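Local coordinates for aminotransferase class-III (Sphaerobacter thermophilus DSM 20745, PDB 6K8H), which belongs to the class-III aminotransferases, of the pyridoxal-phosphate-dependent aminotransferase fold, and holds (5-hydroxy-4,6-dimethylpyridin-3-yl)methyl dihydrogen phosphate in a pocket completed by the second subunit, at residues F150-Y154 with P225-G229; F176-T180 with V195-F199; I258-S262 with Y370-F374. All blocks are in the same frame, centred on the assembly; numbering follows the deposited sequence.

Interaction 1. Residues F150-Y154 with P225-G229. With PLR ((5-hydroxy-4,6-dimethylpyridin-3-yl)methyl dihydrogen phosphate), chain D.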
ATOM      1  N   PHE B 150       3.494  15.847 -14.435  1.00  8.53           N
ATOM      2  CA  PHE B 150       4.426  16.115 -15.523  1.00  7.54           C
ATOM      3  C   PHE B 150       4.616  14.889 -16.414  1.00  7.72           C
ATOM      4  O   PHE B 150       4.728  13.760 -15.929  1.00  8.63           O
ATOM      5  CB  PHE B 150       5.761  16.625 -14.961  1.00  7.79           C
ATOM      6  CG  PHE B 150       5.648  18.011 -14.381  1.00  9.06           C
ATOM      7  CD1 PHE B 150       5.192  18.206 -13.085  1.00  7.77           C
ATOM      8  CD2 PHE B 150       5.902  19.125 -15.170  1.00  7.54           C
ATOM      9  CE1 PHE B 150       5.035  19.493 -12.563  1.00  7.89           C
ATOM     10  CE2 PHE B 150       5.758  20.410 -14.657  1.00  7.55           C
ATOM     11  CZ  PHE B 150       5.326  20.593 -13.347  1.00  9.12           C
ATOM     12  N   ASP B 151       4.648  15.142 -17.721  1.00  9.31           N
ATOM     13  CA  ASP B 151       4.776  14.105 -18.741  1.00 10.32           C
ATOM     14  C   ASP B 151       5.990  13.211 -18.496  1.00  8.73           C
ATOM     15  O   ASP B 151       7.089  13.692 -18.194  1.00 11.40           O
ATOM     16  CB  ASP B 151       4.885  14.776 -20.106  1.00  9.05           C
ATOM     17  CG  ASP B 151       4.602  13.834 -21.245  1.00  9.63           C
ATOM     18  OD1 ASP B 151       3.857  12.860 -21.043  1.00  9.87           O
ATOM     19  OD2 ASP B 151       5.105  14.073 -22.358  1.00 11.48           O
ATOM     20  N   GLY B 152       5.786  11.902 -18.615  1.00  9.19           N
ATOM     21  CA  GLY B 152       6.879  10.952 -18.519  1.00  8.34           C
ATOM     22  C   GLY B 152       7.351  10.641 -17.118  1.00 10.93           C
ATOM     23  O   GLY B 152       8.397   9.996 -16.961  1.00 11.26           O
ATOM     24  N   CYS B 153       6.609  11.034 -16.092  1.00  9.59           N
ATOM     25  CA  CYS B 153       7.065  10.867 -14.723  1.00  7.57           C
ATOM     26  C   CYS B 153       6.246   9.816 -13.985  1.00 10.13           C
ATOM     27  O   CYS B 153       5.020   9.734 -14.137  1.00  9.84           O
ATOM     28  CB  CYS B 153       6.968  12.184 -13.952  1.00  6.29           C
ATOM     29  SG  CYS B 153       8.128  13.467 -14.450  1.00 10.56           S
ATOM     30  N   TYR B 154       6.930   9.053 -13.145  1.00 10.44           N
ATOM     31  CA  TYR B 154       6.351   7.909 -12.450  1.00 12.43           C
ATOM     32  C   TYR B 154       6.019   8.274 -11.008  1.00  9.29           C
ATOM     33  O   TYR B 154       6.835   8.887 -10.314  1.00 10.21           O
ATOM     34  CB  TYR B 154       7.326   6.727 -12.482  1.00 14.87           C
ATOM     35  CG  TYR B 154       6.826   5.516 -11.726  1.00 13.34           C
ATOM     36  CD1 TYR B 154       5.867   4.683 -12.277  1.00 13.81           C
ATOM     37  CD2 TYR B 154       7.305   5.218 -10.454  1.00 17.01           C
ATOM     38  CE1 TYR B 154       5.400   3.565 -11.586  1.00 16.84           C
ATOM     39  CE2 TYR B 154       6.846   4.109  -9.758  1.00 17.74           C
ATOM     40  CZ  TYR B 154       5.891   3.293 -10.329  1.00 15.08           C
ATOM     41  OH  TYR B 154       5.449   2.189  -9.645  1.00 24.57           O
ATOM     42  N   PRO B 225      13.193  13.588 -11.178  1.00 11.95           N
ATOM     43  CA  PRO B 225      12.631  12.325 -11.656  1.00 11.70           C
ATOM     44  C   PRO B 225      13.622  11.384 -12.352  1.00  9.73           C
ATOM     45  O   PRO B 225      14.266  11.776 -13.293  1.00 11.08           O
ATOM     46  CB  PRO B 225      11.542  12.767 -12.645  1.00  9.96           C
ATOM     47  CG  PRO B 225      11.978  14.144 -13.090  1.00 11.24           C
ATOM     48  CD  PRO B 225      12.690  14.753 -11.901  1.00  9.05           C
ATOM     49  N   ARG B 226      13.665  10.138 -11.890  1.00 13.30           N
ATOM     50  CA  ARG B 226      14.537   9.110 -12.508  1.00 14.52           C
ATOM     51  C   ARG B 226      14.067   8.866 -13.950  1.00 15.39           C
ATOM     52  O   ARG B 226      14.916   8.694 -14.824  1.00 12.61           O
ATOM     53  CB  ARG B 226      14.455   7.801 -11.727  1.00 16.76           C
ATOM     54  CG  ARG B 226      14.599   6.578 -12.617  1.00 20.55           C
ATOM     55  CD  ARG B 226      14.621   5.272 -11.862  1.00 20.35           C
ATOM     56  NE  ARG B 226      13.458   5.120 -11.014  1.00 29.33           N
ATOM     57  CZ  ARG B 226      12.276   4.703 -11.438  1.00 37.42           C
ATOM     58  NH1 ARG B 226      12.098   4.398 -12.712  1.00 39.00           N
ATOM     59  NH2 ARG B 226      11.282   4.572 -10.580  1.00 37.91           N
ATOM     60  N   SER B 227      12.751   8.873 -14.164  1.00  9.73           N
ATOM     61  CA  SER B 227      12.195   8.587 -15.481  1.00 18.64           C
ATOM     62  C   SER B 227      12.672   9.571 -16.541  1.00 15.98           C
ATOM     63  O   SER B 227      12.759   9.212 -17.725  1.00 16.09           O
ATOM     64  CB  SER B 227      10.667   8.628 -15.393  1.00 16.05           C
ATOM     65  OG  SER B 227      10.132   7.366 -15.065  1.00 31.35           O
ATOM     66  N   LEU B 228      13.013  10.796 -16.138  1.00 11.91           N
ATOM     67  CA  LEU B 228      13.490  11.801 -17.074  1.00 10.69           C
ATOM     68  C   LEU B 228      15.005  11.986 -17.015  1.00 11.89           C
ATOM     69  O   LEU B 228      15.512  13.040 -17.415  1.00 17.62           O
ATOM     70  CB  LEU B 228      12.751  13.124 -16.825  1.00 10.69           C
ATOM     71  CG  LEU B 228      11.219  13.073 -17.019  1.00  9.61           C
ATOM     72  CD1 LEU B 228      10.518  14.456 -16.834  1.00  6.70           C
ATOM     73  CD2 LEU B 228      10.861  12.494 -18.370  1.00  9.70           C
ATOM     74  N   GLY B 229      15.742  10.978 -16.556  1.00 10.54           N
ATOM     75  CA  GLY B 229      17.190  11.043 -16.561  1.00 12.15           C
ATOM     76  C   GLY B 229      17.843  11.623 -15.325  1.00  9.11           C
ATOM     77  O   GLY B 229      19.041  11.937 -15.374  1.00  8.90           O
TER
HETATM   78  N1  PLR D 501       6.970   7.964  -6.387  1.00 11.69           N
HETATM   79  C2  PLR D 501       8.213   7.789  -6.821  1.00 15.00           C
HETATM   80  C2A PLR D 501       8.994   8.974  -7.287  1.00 16.71           C
HETATM   81  C3  PLR D 501       8.788   6.511  -6.820  1.00 21.00           C
HETATM   82  O3  PLR D 501      10.055   6.372  -7.257  1.00 19.77           O
HETATM   83  C4  PLR D 501       8.034   5.410  -6.366  1.00 18.77           C
HETATM   84  C4A PLR D 501       8.627   4.071  -6.353  1.00 26.64           C
HETATM   85  C5  PLR D 501       6.731   5.630  -5.908  1.00 19.17           C
HETATM   86  C6  PLR D 501       6.247   6.909  -5.958  1.00 17.45           C
HETATM   87  C5A PLR D 501       5.859   4.500  -5.433  1.00 17.28           C
HETATM   88  O4P PLR D 501       6.262   3.899  -4.164  1.00 13.05           O
HETATM   89  P   PLR D 501       5.874   2.367  -3.862  1.00 12.77           P
HETATM   90  O1P PLR D 501       4.395   2.290  -4.060  1.00  6.81           O
HETATM   91  O2P PLR D 501       6.616   1.548  -4.854  1.00 10.14           O
HETATM   92  O3P PLR D 501       6.296   2.089  -2.456  1.00  9.29           O
HETATM   93  O   HOH W   1       9.650   8.890 -19.148  1.00 13.32           O
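C153 and Y154 meet P225, S227 and L228 where two loops leave neighbouring parallel strands, 146-150 and 216-221, of the central sheet at the PLR pocket. The sulfur of C153 carries the apolar half. Its chi1 of -70° sets SG beside the backbone N, from where it reaches L228 CD1 at 3.5 Å and P225 CB at 3.9 Å. G152, with phi of 78° in the type II turn from F150 to C153, places its carbonyl oxygen against S227: G152 O lies only 3.1 Å from S227 CB, a tight approach to a carbon. The same oxygen accepts a hydrogen bond from a water at 2.8 Å, and that water also donates, weakly, to S227 O. Toward the ligand, Y154 and R226 run side by side in the same direction. Y154 CD2 is 4.0 Å from R226 NH2, with the ring and guanidinium planes 49° apart, so the two groups meet obliquely and do not stack. The edge of the Y154 ring, through CE2, faces PLR C4A at 3.8 Å in the ring plane. D151 turns its carboxylate to S167 and Y386. With no direct hydrogen bond between them, the loops are joined by packing of C153 on P225 and L228 and of G152 O on S227, with a water bridge that is weak on the S227 side, while the two pocket residues touch by van der Waals contact.

Interaction 2. Residues F176-T180 with V195-F199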
ATOM      1  N   PHE B 176       0.972  21.020 -26.369  1.00 19.75           N
ATOM      2  CA  PHE B 176       1.153  20.576 -24.996  1.00 15.82           C
ATOM      3  C   PHE B 176       1.252  19.057 -24.945  1.00 16.37           C
ATOM      4  O   PHE B 176       0.871  18.368 -25.898  1.00 16.91           O
ATOM      5  CB  PHE B 176      -0.020  21.046 -24.128  1.00 17.26           C
ATOM      6  CG  PHE B 176      -0.142  22.538 -24.030  1.00 17.62           C
ATOM      7  CD1 PHE B 176       0.940  23.308 -23.635  1.00 19.08           C
ATOM      8  CD2 PHE B 176      -1.342  23.170 -24.339  1.00 21.47           C
ATOM      9  CE1 PHE B 176       0.831  24.682 -23.545  1.00 21.82           C
ATOM     10  CE2 PHE B 176      -1.467  24.545 -24.251  1.00 20.42           C
ATOM     11  CZ  PHE B 176      -0.375  25.307 -23.853  1.00 21.51           C
ATOM     12  N   PRO B 177       1.761  18.492 -23.845  1.00 13.00           N
ATOM     13  CA  PRO B 177       1.827  17.031 -23.740  1.00 13.25           C
ATOM     14  C   PRO B 177       0.434  16.414 -23.771  1.00 13.00           C
ATOM     15  O   PRO B 177      -0.569  17.070 -23.488  1.00 15.11           O
ATOM     16  CB  PRO B 177       2.523  16.799 -22.389  1.00 10.42           C
ATOM     17  CG  PRO B 177       3.273  18.066 -22.126  1.00  7.60           C
ATOM     18  CD  PRO B 177       2.385  19.146 -22.681  1.00 13.02           C
ATOM     19  N   VAL B 178       0.387  15.124 -24.137  1.00 13.06           N
ATOM     20  CA  VAL B 178      -0.846  14.349 -24.276  1.00 16.84           C
ATOM     21  C   VAL B 178      -1.078  13.527 -23.014  1.00 16.98           C
ATOM     22  O   VAL B 178      -0.138  12.925 -22.475  1.00 14.26           O
ATOM     23  CB  VAL B 178      -0.781  13.423 -25.512  1.00 12.44           C
ATOM     24  CG1 VAL B 178      -1.969  12.453 -25.540  1.00 14.47           C
ATOM     25  CG2 VAL B 178      -0.722  14.227 -26.801  1.00 14.71           C
ATOM     26  N   ALA B 179      -2.342  13.461 -22.590  1.00 13.52           N
ATOM     27  CA  ALA B 179      -2.706  12.609 -21.442  1.00 14.14           C
ATOM     28  C   ALA B 179      -2.845  11.211 -22.044  1.00 14.43           C
ATOM     29  O   ALA B 179      -3.814  10.973 -22.768  1.00 14.67           O
ATOM     30  CB  ALA B 179      -3.998  13.080 -20.832  1.00 13.45           C
ATOM     31  N   THR B 180      -1.895  10.333 -21.743  1.00 10.62           N
ATOM     32  CA  THR B 180      -1.860   9.000 -22.385  1.00 14.30           C
ATOM     33  C   THR B 180      -2.046   7.903 -21.340  1.00 15.04           C
ATOM     34  O   THR B 180      -1.515   8.032 -20.225  1.00 11.54           O
ATOM     35  CB  THR B 180      -0.547   8.793 -23.149  1.00 15.44           C
ATOM     36  OG1 THR B 180      -0.150  10.030 -23.738  1.00 26.00           O
ATOM     37  CG2 THR B 180      -0.667   7.753 -24.237  1.00 13.09           C
ATOM     38  N   VAL B 195      -4.198  16.988 -15.969  1.00 10.42           N
ATOM     39  CA  VAL B 195      -3.529  17.978 -16.811  1.00 10.02           C
ATOM     40  C   VAL B 195      -2.041  17.641 -16.838  1.00  7.54           C
ATOM     41  O   VAL B 195      -1.377  17.673 -15.793  1.00  9.08           O
ATOM     42  CB  VAL B 195      -3.758  19.406 -16.278  1.00 12.90           C
ATOM     43  CG1 VAL B 195      -2.968  20.442 -17.113  1.00 11.90           C
ATOM     44  CG2 VAL B 195      -5.239  19.763 -16.247  1.00 12.43           C
ATOM     45  N   VAL B 196      -1.508  17.343 -18.024  1.00  7.66           N
ATOM     46  CA  VAL B 196      -0.123  16.888 -18.179  1.00  7.65           C
ATOM     47  C   VAL B 196       0.742  18.063 -18.626  1.00  7.88           C
ATOM     48  O   VAL B 196       0.543  18.621 -19.710  1.00  8.44           O
ATOM     49  CB  VAL B 196      -0.019  15.720 -19.175  1.00 10.46           C
ATOM     50  CG1 VAL B 196       1.396  15.169 -19.172  1.00  6.58           C
ATOM     51  CG2 VAL B 196      -1.011  14.603 -18.809  1.00  9.86           C
ATOM     52  N   LEU B 197       1.722  18.426 -17.791  1.00  9.26           N
ATOM     53  CA  LEU B 197       2.607  19.572 -17.906  1.00  9.75           C
ATOM     54  C   LEU B 197       3.977  19.154 -18.426  1.00  8.94           C
ATOM     55  O   LEU B 197       4.381  17.995 -18.299  1.00 10.29           O
ATOM     56  CB  LEU B 197       2.774  20.267 -16.547  1.00  7.07           C
ATOM     57  CG  LEU B 197       1.507  20.539 -15.729  1.00  8.42           C
ATOM     58  CD1 LEU B 197       1.871  20.920 -14.309  1.00 11.01           C
ATOM     59  CD2 LEU B 197       0.691  21.629 -16.382  1.00  9.83           C
ATOM     60  N   PRO B 198       4.719  20.087 -19.033  1.00  9.15           N
ATOM     61  CA  PRO B 198       6.090  19.777 -19.479  1.00  7.76           C
ATOM     62  C   PRO B 198       7.157  20.073 -18.428  1.00 10.77           C
ATOM     63  O   PRO B 198       7.336  21.236 -18.031  1.00  9.52           O
ATOM     64  CB  PRO B 198       6.263  20.675 -20.713  1.00 13.12           C
ATOM     65  CG  PRO B 198       5.349  21.859 -20.453  1.00 11.63           C
ATOM     66  CD  PRO B 198       4.217  21.366 -19.565  1.00 10.27           C
ATOM     67  N   PHE B 199       7.887  19.041 -17.982  1.00  6.43           N
ATOM     68  CA  PHE B 199       8.883  19.238 -16.929  1.00 10.34           C
ATOM     69  C   PHE B 199       9.979  20.188 -17.413  1.00 11.66           C
ATOM     70  O   PHE B 199      10.435  20.102 -18.556  1.00 10.40           O
ATOM     71  CB  PHE B 199       9.472  17.885 -16.499  1.00  7.57           C
ATOM     72  CG  PHE B 199      10.264  17.926 -15.207  1.00 10.20           C
ATOM     73  CD1 PHE B 199       9.621  17.900 -13.972  1.00 10.57           C
ATOM     74  CD2 PHE B 199      11.650  17.987 -15.228  1.00  8.20           C
ATOM     75  CE1 PHE B 199      10.342  17.915 -12.779  1.00  7.95           C
ATOM     76  CE2 PHE B 199      12.371  18.015 -14.036  1.00 10.57           C
ATOM     77  CZ  PHE B 199      11.711  17.982 -12.812  1.00  9.49           C
TER
HETATM   78  O   HOH W   2      -1.280  18.898 -21.737  1.00 10.22           O
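P177 packs over V196 on strand 194-197, an outermost strand of the seven-stranded central sheet, counted within this chain, so the loop at 176-180 covers the side of an edge strand of the aminotransferase fold. The closest packing centres on these two residues, whose CA atoms are the nearest pair across the contact. V196 spreads its two methyl groups between two loop residues. With chi1 at -173°, CG1 stands anti to the backbone N and meets P177 CB at 3.8 Å, while CG2, lying beside that N, reaches A179 CA at 3.7 Å and touches its methyl as well. The proline ring extends the contact along the strand: P177 CD sits 3.5 Å from V196 O, and P177 CG passes on to the L197 carbonyl carbon and then to the P198 ring, where CG and CB are 4.2 Å apart.

The loose side of the contact is at V178. This partly exposed residue directs its CB away from the strand, and only its carbonyl oxygen comes near V196 CG2. S164 anchors this end of the loop, through its hydroxyl to V178 O and T180 N. No hydrogen bond joins the two segments directly, so the loop does not add a further strand to the sheet. V195 and L197 give their backbone bonds to strand 146-150 and its following loop, whereas the intervening V196 carbonyl looks toward the 176-180 loop and is served by water. Beside the tight P177-V196 pair, a single water links the two backbones by donating to both carbonyls, at 2.6 Å to P177 O and 2.7 Å to V196 O.

Interaction 3. Residues I258-S262 with Y370-F374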
ATOM      1  N   ILE B 258      11.557   8.874  -3.761  1.00  9.22           N
ATOM      2  CA  ILE B 258      12.981   8.637  -3.971  1.00  7.38           C
ATOM      3  C   ILE B 258      13.837   9.820  -3.513  1.00  9.23           C
ATOM      4  O   ILE B 258      14.873   9.619  -2.881  1.00 10.79           O
ATOM      5  CB  ILE B 258      13.278   8.294  -5.449  1.00 10.40           C
ATOM      6  CG1 ILE B 258      12.896   6.836  -5.752  1.00  9.83           C
ATOM      7  CG2 ILE B 258      14.770   8.518  -5.766  1.00 11.00           C
ATOM      8  CD1 ILE B 258      13.324   6.363  -7.147  1.00 17.31           C
ATOM      9  N   SER B 259      13.453  11.056  -3.857  1.00  8.93           N
ATOM     10  CA  SER B 259      14.383  12.185  -3.729  1.00 12.66           C
ATOM     11  C   SER B 259      14.641  12.610  -2.284  1.00  9.54           C
ATOM     12  O   SER B 259      15.553  13.420  -2.056  1.00  8.76           O
ATOM     13  CB  SER B 259      13.931  13.377  -4.580  1.00 11.70           C
ATOM     14  OG  SER B 259      12.827  14.039  -3.996  1.00 10.89           O
ATOM     15  N   LEU B 260      13.842  12.147  -1.315  1.00  7.96           N
ATOM     16  CA  LEU B 260      14.027  12.601   0.063  1.00  9.23           C
ATOM     17  C   LEU B 260      15.426  12.284   0.575  1.00  8.41           C
ATOM     18  O   LEU B 260      15.925  12.969   1.473  1.00 10.21           O
ATOM     19  CB  LEU B 260      12.984  11.965   0.988  1.00  8.95           C
ATOM     20  CG  LEU B 260      12.758  12.623   2.356  1.00 10.38           C
ATOM     21  CD1 LEU B 260      11.870  13.857   2.252  1.00  9.21           C
ATOM     22  CD2 LEU B 260      12.159  11.618   3.354  1.00  8.64           C
ATOM     23  N   ARG B 261      16.075  11.300  -0.036  1.00  9.14           N
ATOM     24  CA  ARG B 261      17.422  10.869   0.417  1.00  8.34           C
ATOM     25  C   ARG B 261      18.503  11.837  -0.083  1.00 11.46           C
ATOM     26  O   ARG B 261      19.658  11.577   0.215  1.00  9.99           O
ATOM     27  CB  ARG B 261      17.730   9.452  -0.073  1.00  7.61           C
ATOM     28  CG  ARG B 261      18.055   9.371  -1.554  1.00  8.13           C
ATOM     29  CD  ARG B 261      19.168   8.384  -1.846  1.00 10.65           C
ATOM     30  NE  ARG B 261      18.804   7.005  -1.572  1.00 11.02           N
ATOM     31  CZ  ARG B 261      19.665   6.001  -1.525  1.00  9.28           C
ATOM     32  NH1 ARG B 261      19.236   4.780  -1.268  1.00 10.36           N
ATOM     33  NH2 ARG B 261      20.950   6.221  -1.720  1.00  8.94           N
ATOM     34  N   SER B 262      18.138  12.879  -0.837  1.00 12.20           N
ATOM     35  CA  SER B 262      19.149  13.771  -1.408  1.00 14.79           C
ATOM     36  C   SER B 262      19.842  14.643  -0.367  1.00 13.35           C
ATOM     37  O   SER B 262      20.941  15.151  -0.634  1.00 10.85           O
ATOM     38  CB  SER B 262      18.519  14.661  -2.479  1.00 12.45           C
ATOM     39  OG  SER B 262      17.848  13.875  -3.444  1.00 19.50           O
ATOM     40  N   TYR B 370      22.933  13.493  -7.776  1.00 11.97           N
ATOM     41  CA  TYR B 370      23.007  14.361  -6.608  1.00 10.60           C
ATOM     42  C   TYR B 370      23.070  13.482  -5.366  1.00 13.50           C
ATOM     43  O   TYR B 370      22.417  12.436  -5.313  1.00 13.69           O
ATOM     44  CB  TYR B 370      21.807  15.318  -6.528  1.00 12.03           C
ATOM     45  CG  TYR B 370      22.026  16.381  -5.472  1.00 16.91           C
ATOM     46  CD1 TYR B 370      21.772  16.119  -4.129  1.00 15.95           C
ATOM     47  CD2 TYR B 370      22.541  17.626  -5.814  1.00 18.23           C
ATOM     48  CE1 TYR B 370      22.009  17.074  -3.161  1.00 15.65           C
ATOM     49  CE2 TYR B 370      22.778  18.593  -4.854  1.00 18.01           C
ATOM     50  CZ  TYR B 370      22.517  18.309  -3.535  1.00 17.53           C
ATOM     51  OH  TYR B 370      22.762  19.265  -2.585  1.00 15.75           O
ATOM     52  N   GLY B 371      23.847  13.906  -4.372  1.00 14.05           N
ATOM     53  CA  GLY B 371      24.015  13.070  -3.195  1.00 15.46           C
ATOM     54  C   GLY B 371      24.448  11.673  -3.617  1.00 16.15           C
ATOM     55  O   GLY B 371      25.387  11.508  -4.403  1.00 13.32           O
ATOM     56  N   SER B 372      23.704  10.655  -3.178  1.00 10.02           N
ATOM     57  CA  SER B 372      24.055   9.264  -3.449  1.00 10.96           C
ATOM     58  C   SER B 372      23.262   8.661  -4.605  1.00 10.09           C
ATOM     59  O   SER B 372      23.215   7.430  -4.734  1.00 13.23           O
ATOM     60  CB  SER B 372      23.855   8.412  -2.192  1.00  9.91           C
ATOM     61  OG  SER B 372      22.541   8.569  -1.695  1.00 12.07           O
ATOM     62  N   LEU B 373      22.659   9.489  -5.456  1.00  9.30           N
ATOM     63  CA  LEU B 373      21.927   9.034  -6.630  1.00 11.11           C
ATOM     64  C   LEU B 373      22.676   9.448  -7.889  1.00  9.72           C
ATOM     65  O   LEU B 373      23.189  10.570  -7.970  1.00 14.22           O
ATOM     66  CB  LEU B 373      20.514   9.631  -6.656  1.00  8.72           C
ATOM     67  CG  LEU B 373      19.586   9.311  -5.483  1.00 10.62           C
ATOM     68  CD1 LEU B 373      18.354  10.202  -5.535  1.00 15.56           C
ATOM     69  CD2 LEU B 373      19.179   7.860  -5.535  1.00 12.88           C
ATOM     70  N   PHE B 374      22.717   8.561  -8.882  1.00 11.27           N
ATOM     71  CA  PHE B 374      23.402   8.884 -10.130  1.00  8.97           C
ATOM     72  C   PHE B 374      22.716   8.183 -11.297  1.00  9.44           C
ATOM     73  O   PHE B 374      22.029   7.170 -11.130  1.00 10.84           O
ATOM     74  CB  PHE B 374      24.890   8.510 -10.062  1.00 10.31           C
ATOM     75  CG  PHE B 374      25.142   7.032  -9.936  1.00  8.64           C
ATOM     76  CD1 PHE B 374      25.247   6.238 -11.066  1.00 10.21           C
ATOM     77  CD2 PHE B 374      25.283   6.441  -8.692  1.00  9.16           C
ATOM     78  CE1 PHE B 374      25.471   4.886 -10.960  1.00  9.56           C
ATOM     79  CE2 PHE B 374      25.512   5.095  -8.577  1.00  8.57           C
ATOM     80  CZ  PHE B 374      25.606   4.313  -9.705  1.00 14.41           C
TER
HETATM   81  O   HOH W   3      22.310  10.938  -0.671  1.00 30.00           O
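L373, R261 and S262 have the most surface buried where the loop after strand 251-255 meets the turn between strands 366-370 and 373-377. L373 is the apolar core of the contact. Its CD2 methyl lies against R261 CD at 3.7 Å, and its CD1 methyl reaches I258 CG2 at 4.0 Å, so the leucine is wedged between the aliphatic part of the arginine and the isoleucine, whose side chain also touches PLR.

R261 leaves the 3-10 turn with CG between the backbone N and the carbonyl carbon (chi1 74°), then bends at chi2 and chi3. This folded course lays its methylenes on L373 and brings the guanidinium to S372. NH2 donates to S372 OG over 2.8 Å at an N-H...O angle of 152°, with the hydroxyl near the guanidinium plane. The charged group is gripped further by two more carbonyls: NH1 donates to T72 O, at the end of helix 69-72, and NH2 also to L421 O, just past strand 418-420. A water joins R261 O, to which it donates at 2.9 Å, with the same S372 hydroxyl, giving the serine a second link to the arginine.

S262 meets the other strand at Y370. Its carbonyl oxygen lies at the ring edge, in the ring plane, 3.4 Å from Y370 CE1, and its CB touches CD1. S262 OG bonds back to S259 O, which also accepts from the S262 backbone N, closing the short turn. The partner is a beta hairpin with a two-residue loop, G371 and S372, in a type II' turn, docked against a pocket loop of the aminotransferase fold.

Along the chain, interaction 2 falls between the two segments of interaction 1, and interaction 3 follows both. Interactions 1 and 2 have centres 12 Å apart and adjoin where strand 146-150 and the outermost strand 194-197 run into their loops: D151 N probably bonds to L197 O, and the ring of F150 packs on L197 and F199. Interaction 3 lies 15 Å from interaction 1, touching it through R226 and I258, and 25 Å from interaction 2, which it does not touch. The three thus lead from the outer strand to the separate three-stranded antiparallel sheet containing 373-377, with interactions 1 and 3 each contributing residues to the PLR pocket, and interaction 2 lying behind interaction 1.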